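PDB 1GEQ: tryptophan synthase alpha-subunit from Pyrococcus furiosus, which catalyses the aldol cleavage of indoleglycerol phosphate to indole and glyceraldehyde 3-phosphate in tryptophan biosynthesis. Local coordinates for residues 14-17 with 18-22; 154-157 with 158-162; 232-235 with 236-240; 240-243 with 244-248. One frame throughout, in Å; residues are numbered along the deposited sequence.

Interaction 1 of 4, residues 14-17 with 18-22; sequences GDPD and KQSTL
Asp17 and Ser20 meet where the loop 14-17 runs into the helix starting at Lys18, and one carboxylate oxygen does most of the work. Asp17 OD1 lies 2.8 Å from Ser20 N, which reaches it nearly along its C-O axis with an N-H...O angle of 149°. The Ser20 hydroxyl donates to the same oxygen, OG to OD1 2.8 Å, on the syn side and 34° out of the carboxylate plane; both donors come from one face of that plane. The rotation that makes this possible sets Asp17 CG between its own N and carbonyl carbon (chi1 50°), folding the carboxylate back over the first helical turn. The other oxygen, OD2, forms a salt bridge with Arg232, so hydroxyl, amide and guanidinium together fix the tilt of the group.

Asp17 also takes part through its backbone: its O accepts from Thr21 N at 3.1 Å, an i to i+4 bond. Thr21 OG1 in turn accepts from Gly14 N at 3.0 Å and donates to a water that bonds to Asp15 O, tying the loop to the helix a second time. Beside the cap, the ring of Pro16, which follows a cis peptide, brings CG to 3.8 Å from Ser20 OG. Asp17 is thus a classical N-cap, its side chain accepting a hydrogen bond from the N3 amide, that of Ser20, at the start of the helix that follows the first strand of this TIM barrel.

Interaction 2 of 4, residues 154-157 with 158-162; sequences DMTT and GFVYL
This is a local, buried packing contact in the turn that carries helix 146-155 into strand 159-163, within a beta-alpha-beta unit of the TIM barrel. Thr156, the first residue past the helix to leave helical backbone angles, points toward the segment 158-162, and its methyl does most of the touching. A chi1 of -62° puts OG1 beside the backbone N and leaves CG2 anti to it, which sets the methyl against two successive peptides: CG2 is 3.6 Å from Gly158 N and 3.4 Å from Phe159 N. The hydroxyl is hydrogen-bonded to Ile152 O in the last helical turn. Thr156 therefore lays its methyl against the backbone of the incoming strand, while OG1 bonds to the helix just left and also borders Val160.

Thr157 OG1 is hydrogen-bonded to Thr136 N, joining the turn to the neighbouring strand 135-140. Phe159, by contrast, sends its side chain away from the turn: its ring meets Phe2 edge-to-face and approaches the side chain of Glu36, a catalytic proton acceptor. Val160 crosses Thr156 at about a right angle, and its CG2 touches Thr156 OG1 at 4.0 Å. Phe159 O, buried here with no polar partner in the model, is met by Thr156 CG2 at 3.3 Å.

Interaction 3 of 4, residues 232-235 with 236-240; sequences REAT and EFLKK
Glu236 curls back over Thr235, the two side chains crossing at a slant, with OE1 3.1 Å from Thr235 CB. The contact lies where the loop after helix 221-230 runs into helix 235-246, the C-terminal helix of this TIM-barrel chain. The curl of Glu236 comes from its bend at chi2 (71°), which returns the carboxylate to the segment it has just left. Its OE2 ends 3.0 Å from Glu233 O, an approach of two acceptors and not a hydrogen bond. Glu233 OE2 is 5.1 Å from Glu236 OE2, close enough that the two negative charges probably repel weakly.

Backbone bonds hold the turn together. Leu238 N donates to Ala234 O at 2.9 Å and Lys239 N to Thr235 O at 3.2 Å, the latter with an N-H...O angle of 162°; Phe237 N adds a weak bond to Ala234 O. On the buried side, Ala234 CB rests 4.2 Å from Leu238 CG, one turn apart. Leu238 continues this apolar surface onto Leu223 and Ile226 of helix 221-230 and onto Phe24 of helix 18-28. Phe237 lies on Ile226 and has a cation-pi contact with Lys230, while Glu233 O sits in the plane of its ring, at the edge, 3.4 Å from CD1.

Interaction 4 of 4, residues 240-243 with 244-248; sequences KKVE and ELLGI
Glu244 pairs with Lys241 across one turn of the helix: Lys241 NZ lies 3.3 Å from Glu244 OE2, a salt bridge whose hydrogen bond is weak. The lysine bends at chi2 and chi3, bringing NZ across the end of the extended glutamate; NZ also has a weak bond to Ser201 O. Leu245 follows, its N bonded to Lys241 O at 3.0 Å and its CG packed 4.0 Å from Lys241 CD, so the aliphatic part of the lysine crosses the leucine while its ammonium serves the glutamate. Leu246 lies side by side with Val242, CD1 to CG1 4.0 Å, pointing the same way; both also touch Leu7 of strand 6-12, which seats this face of the helix on the barrel. Leu246 N donates to Val242 O at 2.9 Å.

Gly247 closes helix 235-246 in a Schellman motif, defined by two bonds: Gly247 N to Glu244 O at 3.0 Å and Ile248 N to Glu243 O at 3.2 Å (N-H...O 153°). Its positive phi (64°) is easily adopted by a residue without a side chain. The side chain of Ile248, the last residue, points back toward the helix, where CG1 meets Glu243 CB at 3.5 Å. Glu243 OE2, meanwhile, is hydrogen-bonded to Tyr31 OH.

In the fold
Interactions 1 and 3 touch directly: Arg232 NH1 lies 2.5 Å from Asp17 OD2 in a salt bridge, and Arg232 CG packs on Ser20 and Pro16, so the helix after the first strand is joined to the loop before the last helix. Interactions 3 and 4 share Lys240 and follow one another along helix 235-246, their centres about 12 Å apart. Interaction 2 stands alone, its centre about 28 Å from that of interaction 1, on the opposite side of the chain's centre. By side-chain distance it is nearest catalysis: Phe159 is about 4 Å from Glu36, whereas in interaction 1 Thr21 is about 11 Å from Glu36 and Asp15 about 12 Å from Asp47.

Interaction 1 of 4, residues 14-17 with 18-22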
loop_
_atom_site.group_PDB
_atom_site.type_symbol
_atom_site.label_atom_id
_atom_site.label_comp_id
_atom_site.label_asym_id
_atom_site.label_seq_id
_atom_site.Cartn_x
_atom_site.Cartn_y
_atom_site.Cartn_z
ATOM N N GLY A 14 12.524 -3.542 -4.167
ATOM C CA GLY A 14 13.927 -3.870 -3.954
ATOM C C GLY A 14 14.220 -4.870 -2.854
ATOM O O GLY A 14 15.371 -5.021 -2.442
ATOM N N ASP A 15 13.192 -5.566 -2.377
ATOM C CA ASP A 15 13.363 -6.561 -1.314
ATOM C C ASP A 15 13.107 -7.969 -1.855
ATOM O O ASP A 15 11.954 -8.350 -2.063
ATOM C CB ASP A 15 12.386 -6.264 -0.167
ATOM C CG ASP A 15 12.476 -7.273 0.966
ATOM O OD1 ASP A 15 11.538 -7.316 1.787
ATOM O OD2 ASP A 15 13.477 -8.015 1.049
ATOM N N PRO A 16 14.166 -8.773 -2.065
ATOM C CA PRO A 16 15.607 -8.547 -1.867
ATOM C C PRO A 16 16.307 -7.745 -2.968
ATOM O O PRO A 16 17.411 -7.234 -2.765
ATOM C CB PRO A 16 16.156 -9.965 -1.774
ATOM C CG PRO A 16 15.334 -10.670 -2.801
ATOM C CD PRO A 16 13.928 -10.176 -2.464
ATOM N N ASP A 17 15.683 -7.662 -4.138
ATOM C CA ASP A 17 16.242 -6.914 -5.262
ATOM C C ASP A 17 15.126 -6.523 -6.232
ATOM O O ASP A 17 14.045 -7.102 -6.196
ATOM C CB ASP A 17 17.344 -7.737 -5.963
ATOM C CG ASP A 17 16.914 -9.151 -6.295
ATOM O OD1 ASP A 17 16.079 -9.333 -7.202
ATOM O OD2 ASP A 17 17.414 -10.090 -5.643
ATOM N N LYS A 18 15.384 -5.543 -7.096
ATOM C CA LYS A 18 14.359 -5.067 -8.023
ATOM C C LYS A 18 13.787 -6.126 -8.958
ATOM O O LYS A 18 12.608 -6.064 -9.312
ATOM C CB LYS A 18 14.884 -3.884 -8.845
ATOM C CG LYS A 18 15.942 -4.234 -9.872
ATOM C CD LYS A 18 16.289 -3.017 -10.725
ATOM C CE LYS A 18 17.186 -3.420 -11.888
ATOM N NZ LYS A 18 17.541 -2.256 -12.742
ATOM N N GLN A 19 14.608 -7.094 -9.351
ATOM C CA GLN A 19 14.140 -8.148 -10.242
ATOM C C GLN A 19 13.195 -9.105 -9.522
ATOM O O GLN A 19 12.194 -9.550 -10.086
ATOM C CB GLN A 19 15.322 -8.932 -10.817
ATOM C CG GLN A 19 14.912 -9.931 -11.882
ATOM C CD GLN A 19 14.314 -9.253 -13.106
ATOM O OE1 GLN A 19 13.249 -9.643 -13.593
ATOM N NE2 GLN A 19 15.001 -8.233 -13.611
ATOM N N SER A 20 13.511 -9.429 -8.274
ATOM C CA SER A 20 12.658 -10.329 -7.515
ATOM C C SER A 20 11.303 -9.667 -7.271
ATOM O O SER A 20 10.271 -10.320 -7.369
ATOM C CB SER A 20 13.324 -10.701 -6.188
ATOM O OG SER A 20 14.496 -11.478 -6.420
ATOM N N THR A 21 11.317 -8.370 -6.966
ATOM C CA THR A 21 10.084 -7.632 -6.721
ATOM C C THR A 21 9.158 -7.801 -7.920
ATOM O O THR A 21 7.992 -8.150 -7.765
ATOM C CB THR A 21 10.352 -6.125 -6.503
ATOM O OG1 THR A 21 11.222 -5.948 -5.379
ATOM C CG2 THR A 21 9.042 -5.386 -6.232
ATOM N N LEU A 22 9.684 -7.545 -9.115
ATOM C CA LEU A 22 8.905 -7.691 -10.342
ATOM C C LEU A 22 8.356 -9.111 -10.442
ATOM O O LEU A 22 7.173 -9.309 -10.725
ATOM C CB LEU A 22 9.774 -7.370 -11.566
ATOM C CG LEU A 22 9.124 -7.498 -12.950
ATOM C CD1 LEU A 22 7.838 -6.674 -13.001
ATOM C CD2 LEU A 22 10.108 -7.031 -14.022
HETATM O O HOH W 1 9.709 -6.988 -3.151
#

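Interaction 2 of 4, residues 154-157 with 158-162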
loop_
_atom_site.group_PDB
_atom_site.type_symbol
_atom_site.label_atom_id
_atom_site.label_comp_id
_atom_site.label_asym_id
_atom_site.label_seq_id
_atom_site.Cartn_x
_atom_site.Cartn_y
_atom_site.Cartn_z
ATOM N N ASP A 154 -12.836 13.677 1.900
ATOM C CA ASP A 154 -13.066 14.717 0.894
ATOM C C ASP A 154 -11.849 15.000 0.013
ATOM O O ASP A 154 -11.998 15.439 -1.124
ATOM C CB ASP A 154 -13.507 16.033 1.539
ATOM C CG ASP A 154 -14.912 15.969 2.119
ATOM O OD1 ASP A 154 -15.725 15.148 1.647
ATOM O OD2 ASP A 154 -15.200 16.753 3.040
ATOM N N MET A 155 -10.649 14.762 0.527
ATOM C CA MET A 155 -9.448 15.009 -0.264
ATOM C C MET A 155 -9.015 13.757 -1.024
ATOM O O MET A 155 -8.155 13.821 -1.898
ATOM C CB MET A 155 -8.289 15.453 0.634
ATOM C CG MET A 155 -8.531 16.718 1.422
ATOM S SD MET A 155 -7.011 17.226 2.240
ATOM C CE MET A 155 -6.771 15.873 3.410
ATOM N N THR A 156 -9.610 12.620 -0.684
ATOM C CA THR A 156 -9.240 11.359 -1.315
ATOM C C THR A 156 -9.905 11.084 -2.660
ATOM O O THR A 156 -11.124 11.165 -2.782
ATOM C CB THR A 156 -9.563 10.176 -0.381
ATOM O OG1 THR A 156 -8.801 10.299 0.829
ATOM C CG2 THR A 156 -9.250 8.858 -1.079
ATOM N N THR A 157 -9.094 10.735 -3.661
ATOM C CA THR A 157 -9.626 10.409 -4.976
ATOM C C THR A 157 -9.375 8.935 -5.312
ATOM O O THR A 157 -9.941 8.409 -6.271
ATOM C CB THR A 157 -9.028 11.322 -6.101
ATOM O OG1 THR A 157 -7.603 11.178 -6.151
ATOM C CG2 THR A 157 -9.372 12.798 -5.837
ATOM N N GLY A 158 -8.531 8.269 -4.516
ATOM C CA GLY A 158 -8.237 6.859 -4.746
ATOM C C GLY A 158 -9.050 5.979 -3.806
ATOM O O GLY A 158 -10.029 5.356 -4.221
ATOM N N PHE A 159 -8.615 5.897 -2.550
ATOM C CA PHE A 159 -9.334 5.160 -1.509
ATOM C C PHE A 159 -8.736 5.546 -0.165
ATOM O O PHE A 159 -7.644 6.106 -0.105
ATOM C CB PHE A 159 -9.288 3.632 -1.728
ATOM C CG PHE A 159 -7.907 3.030 -1.672
ATOM C CD1 PHE A 159 -7.389 2.563 -0.468
ATOM C CD2 PHE A 159 -7.139 2.901 -2.831
ATOM C CE1 PHE A 159 -6.130 1.978 -0.405
ATOM C CE2 PHE A 159 -5.862 2.314 -2.781
ATOM C CZ PHE A 159 -5.359 1.851 -1.561
ATOM N N VAL A 160 -9.473 5.289 0.905
ATOM C CA VAL A 160 -9.007 5.602 2.242
ATOM C C VAL A 160 -8.362 4.348 2.817
ATOM O O VAL A 160 -8.957 3.270 2.804
ATOM C CB VAL A 160 -10.178 6.050 3.145
ATOM C CG1 VAL A 160 -9.693 6.246 4.568
ATOM C CG2 VAL A 160 -10.772 7.353 2.597
ATOM N N TYR A 161 -7.143 4.490 3.317
ATOM C CA TYR A 161 -6.436 3.344 3.866
ATOM C C TYR A 161 -6.426 3.381 5.397
ATOM O O TYR A 161 -5.833 4.263 6.006
ATOM C CB TYR A 161 -5.011 3.323 3.298
ATOM C CG TYR A 161 -4.148 2.152 3.716
ATOM C CD1 TYR A 161 -4.694 0.887 3.926
ATOM C CD2 TYR A 161 -2.766 2.295 3.837
ATOM C CE1 TYR A 161 -3.880 -0.207 4.244
ATOM C CE2 TYR A 161 -1.946 1.206 4.151
ATOM C CZ TYR A 161 -2.512 -0.034 4.352
ATOM O OH TYR A 161 -1.701 -1.093 4.685
ATOM N N LEU A 162 -7.111 2.419 6.003
ATOM C CA LEU A 162 -7.195 2.324 7.459
ATOM C C LEU A 162 -6.090 1.393 7.954
ATOM O O LEU A 162 -5.938 0.279 7.453
ATOM C CB LEU A 162 -8.553 1.749 7.882
ATOM C CG LEU A 162 -9.814 2.440 7.347
ATOM C CD1 LEU A 162 -11.052 1.855 8.041
ATOM C CD2 LEU A 162 -9.724 3.918 7.582
#

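Interaction 3 of 4, residues 232-235 with 236-240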
loop_
_atom_site.group_PDB
_atom_site.type_symbol
_atom_site.label_atom_id
_atom_site.label_comp_id
_atom_site.label_asym_id
_atom_site.label_seq_id
_atom_site.Cartn_x
_atom_site.Cartn_y
_atom_site.Cartn_z
ATOM N N ARG A 232 14.809 -14.534 -2.733
ATOM C CA ARG A 232 14.471 -14.697 -4.144
ATOM C C ARG A 232 13.585 -15.901 -4.445
ATOM O O ARG A 232 12.905 -15.937 -5.468
ATOM C CB ARG A 232 15.757 -14.790 -4.960
ATOM C CG ARG A 232 16.740 -13.678 -4.655
ATOM C CD ARG A 232 18.036 -13.906 -5.397
ATOM N NE ARG A 232 17.858 -13.743 -6.832
ATOM C CZ ARG A 232 18.283 -12.686 -7.516
ATOM N NH1 ARG A 232 18.918 -11.706 -6.889
ATOM N NH2 ARG A 232 18.070 -12.607 -8.823
ATOM N N GLU A 233 13.589 -16.882 -3.550
ATOM C CA GLU A 233 12.796 -18.102 -3.718
ATOM C C GLU A 233 11.419 -18.051 -3.043
ATOM O O GLU A 233 10.795 -19.088 -2.818
ATOM C CB GLU A 233 13.564 -19.291 -3.144
ATOM C CG GLU A 233 14.822 -19.672 -3.902
ATOM C CD GLU A 233 14.517 -20.332 -5.230
ATOM O OE1 GLU A 233 14.359 -19.612 -6.240
ATOM O OE2 GLU A 233 14.422 -21.578 -5.259
ATOM N N ALA A 234 10.945 -16.854 -2.730
ATOM C CA ALA A 234 9.662 -16.682 -2.052
ATOM C C ALA A 234 8.416 -16.857 -2.923
ATOM O O ALA A 234 7.344 -17.215 -2.429
ATOM C CB ALA A 234 9.635 -15.304 -1.375
ATOM N N THR A 235 8.573 -16.617 -4.220
ATOM C CA THR A 235 7.470 -16.693 -5.178
ATOM C C THR A 235 6.383 -17.734 -4.915
ATOM O O THR A 235 5.223 -17.387 -4.687
ATOM C CB THR A 235 8.012 -16.911 -6.596
ATOM O OG1 THR A 235 9.049 -15.959 -6.853
ATOM C CG2 THR A 235 6.909 -16.713 -7.625
ATOM N N GLU A 236 6.747 -19.008 -4.950
ATOM C CA GLU A 236 5.771 -20.073 -4.746
ATOM C C GLU A 236 5.088 -20.003 -3.383
ATOM O O GLU A 236 3.898 -20.300 -3.261
ATOM C CB GLU A 236 6.438 -21.439 -4.911
ATOM C CG GLU A 236 7.538 -21.468 -5.963
ATOM C CD GLU A 236 8.781 -20.705 -5.519
ATOM O OE1 GLU A 236 9.174 -19.735 -6.200
ATOM O OE2 GLU A 236 9.363 -21.075 -4.479
ATOM N N PHE A 237 5.829 -19.616 -2.352
ATOM C CA PHE A 237 5.238 -19.539 -1.028
ATOM C C PHE A 237 4.290 -18.346 -0.904
ATOM O O PHE A 237 3.343 -18.383 -0.124
ATOM C CB PHE A 237 6.328 -19.488 0.046
ATOM C CG PHE A 237 7.297 -20.648 -0.024
ATOM C CD1 PHE A 237 8.497 -20.528 -0.719
ATOM C CD2 PHE A 237 6.982 -21.871 0.562
ATOM C CE1 PHE A 237 9.369 -21.611 -0.828
ATOM C CE2 PHE A 237 7.851 -22.962 0.457
ATOM C CZ PHE A 237 9.044 -22.829 -0.240
ATOM N N LEU A 238 4.549 -17.289 -1.667
ATOM C CA LEU A 238 3.683 -16.113 -1.648
ATOM C C LEU A 238 2.321 -16.482 -2.241
ATOM O O LEU A 238 1.279 -16.131 -1.688
ATOM C CB LEU A 238 4.315 -14.969 -2.456
ATOM C CG LEU A 238 5.598 -14.345 -1.892
ATOM C CD1 LEU A 238 6.188 -13.352 -2.894
ATOM C CD2 LEU A 238 5.296 -13.665 -0.560
ATOM N N LYS A 239 2.331 -17.206 -3.357
ATOM C CA LYS A 239 1.090 -17.618 -4.003
ATOM C C LYS A 239 0.293 -18.517 -3.064
ATOM O O LYS A 239 -0.922 -18.370 -2.931
ATOM C CB LYS A 239 1.397 -18.360 -5.313
ATOM C CG LYS A 239 2.301 -17.585 -6.265
ATOM C CD LYS A 239 2.611 -18.364 -7.547
ATOM C CE LYS A 239 1.387 -18.475 -8.453
ATOM N NZ LYS A 239 0.939 -19.891 -8.617
ATOM N N LYS A 240 0.979 -19.441 -2.400
ATOM C CA LYS A 240 0.316 -20.354 -1.481
ATOM C C LYS A 240 -0.314 -19.617 -0.305
ATOM O O LYS A 240 -1.388 -19.986 0.162
ATOM C CB LYS A 240 1.304 -21.411 -0.982
ATOM C CG LYS A 240 1.564 -22.502 -2.008
ATOM C CD LYS A 240 0.367 -23.429 -2.118
ATOM C CE LYS A 240 0.375 -24.446 -0.982
ATOM N NZ LYS A 240 -0.997 -24.923 -0.633
#

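Interaction 4 of 4, residues 240-243 with 244-248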
loop_
_atom_site.group_PDB
_atom_site.type_symbol
_atom_site.label_atom_id
_atom_site.label_comp_id
_atom_site.label_asym_id
_atom_site.label_seq_id
_atom_site.Cartn_x
_atom_site.Cartn_y
_atom_site.Cartn_z
ATOM N N LYS A 240 0.979 -19.441 -2.400
ATOM C CA LYS A 240 0.316 -20.354 -1.481
ATOM C C LYS A 240 -0.314 -19.617 -0.305
ATOM O O LYS A 240 -1.388 -19.986 0.162
ATOM C CB LYS A 240 1.304 -21.411 -0.982
ATOM C CG LYS A 240 1.564 -22.502 -2.008
ATOM C CD LYS A 240 0.367 -23.429 -2.118
ATOM C CE LYS A 240 0.375 -24.446 -0.982
ATOM N NZ LYS A 240 -0.997 -24.923 -0.633
ATOM N N LYS A 241 0.347 -18.566 0.167
ATOM C CA LYS A 241 -0.189 -17.800 1.286
ATOM C C LYS A 241 -1.421 -16.994 0.855
ATOM O O LYS A 241 -2.414 -16.937 1.582
ATOM C CB LYS A 241 0.897 -16.881 1.862
ATOM C CG LYS A 241 0.402 -15.907 2.915
ATOM C CD LYS A 241 -0.504 -16.553 3.960
ATOM C CE LYS A 241 0.244 -17.047 5.183
ATOM N NZ LYS A 241 -0.696 -17.176 6.346
ATOM N N VAL A 242 -1.357 -16.364 -0.314
ATOM C CA VAL A 242 -2.497 -15.595 -0.805
ATOM C C VAL A 242 -3.648 -16.565 -1.061
ATOM O O VAL A 242 -4.806 -16.265 -0.776
ATOM C CB VAL A 242 -2.151 -14.834 -2.114
ATOM C CG1 VAL A 242 -3.402 -14.196 -2.703
ATOM C CG2 VAL A 242 -1.106 -13.765 -1.828
ATOM N N GLU A 243 -3.325 -17.745 -1.587
ATOM C CA GLU A 243 -4.351 -18.738 -1.852
ATOM C C GLU A 243 -5.064 -19.111 -0.563
ATOM O O GLU A 243 -6.294 -19.192 -0.527
ATOM C CB GLU A 243 -3.734 -19.976 -2.503
ATOM C CG GLU A 243 -3.887 -19.993 -4.006
ATOM C CD GLU A 243 -3.071 -21.082 -4.675
ATOM O OE1 GLU A 243 -2.994 -22.201 -4.125
ATOM O OE2 GLU A 243 -2.514 -20.814 -5.759
ATOM N N GLU A 244 -4.295 -19.330 0.497
ATOM C CA GLU A 244 -4.871 -19.672 1.788
ATOM C C GLU A 244 -5.796 -18.553 2.278
ATOM O O GLU A 244 -6.886 -18.807 2.792
ATOM C CB GLU A 244 -3.758 -19.895 2.814
ATOM C CG GLU A 244 -4.247 -19.964 4.257
ATOM C CD GLU A 244 -3.116 -19.758 5.259
ATOM O OE1 GLU A 244 -3.405 -19.518 6.453
ATOM O OE2 GLU A 244 -1.937 -19.840 4.846
ATOM N N LEU A 245 -5.353 -17.312 2.121
ATOM C CA LEU A 245 -6.147 -16.177 2.562
ATOM C C LEU A 245 -7.409 -16.009 1.725
ATOM O O LEU A 245 -8.409 -15.475 2.203
ATOM C CB LEU A 245 -5.307 -14.903 2.514
ATOM C CG LEU A 245 -4.128 -14.913 3.492
ATOM C CD1 LEU A 245 -3.312 -13.637 3.328
ATOM C CD2 LEU A 245 -4.649 -15.046 4.917
ATOM N N LEU A 246 -7.361 -16.466 0.477
ATOM C CA LEU A 246 -8.511 -16.385 -0.408
ATOM C C LEU A 246 -9.417 -17.595 -0.188
ATOM O O LEU A 246 -10.526 -17.656 -0.721
ATOM C CB LEU A 246 -8.062 -16.327 -1.873
ATOM C CG LEU A 246 -7.445 -15.003 -2.344
ATOM C CD1 LEU A 246 -7.113 -15.076 -3.827
ATOM C CD2 LEU A 246 -8.417 -13.868 -2.081
ATOM N N GLY A 247 -8.928 -18.549 0.601
ATOM C CA GLY A 247 -9.682 -19.750 0.897
ATOM C C GLY A 247 -9.948 -20.622 -0.319
ATOM O O GLY A 247 -10.898 -21.404 -0.317
ATOM N N ILE A 248 -9.125 -20.511 -1.358
ATOM C CA ILE A 248 -9.345 -21.308 -2.561
ATOM C C ILE A 248 -9.728 -22.754 -2.276
ATOM O O ILE A 248 -10.779 -23.165 -2.817
ATOM C CB ILE A 248 -8.100 -21.285 -3.495
ATOM C CG1 ILE A 248 -6.834 -21.596 -2.694
ATOM C CG2 ILE A 248 -8.004 -19.937 -4.194
ATOM C CD1 ILE A 248 -6.828 -22.940 -1.997
#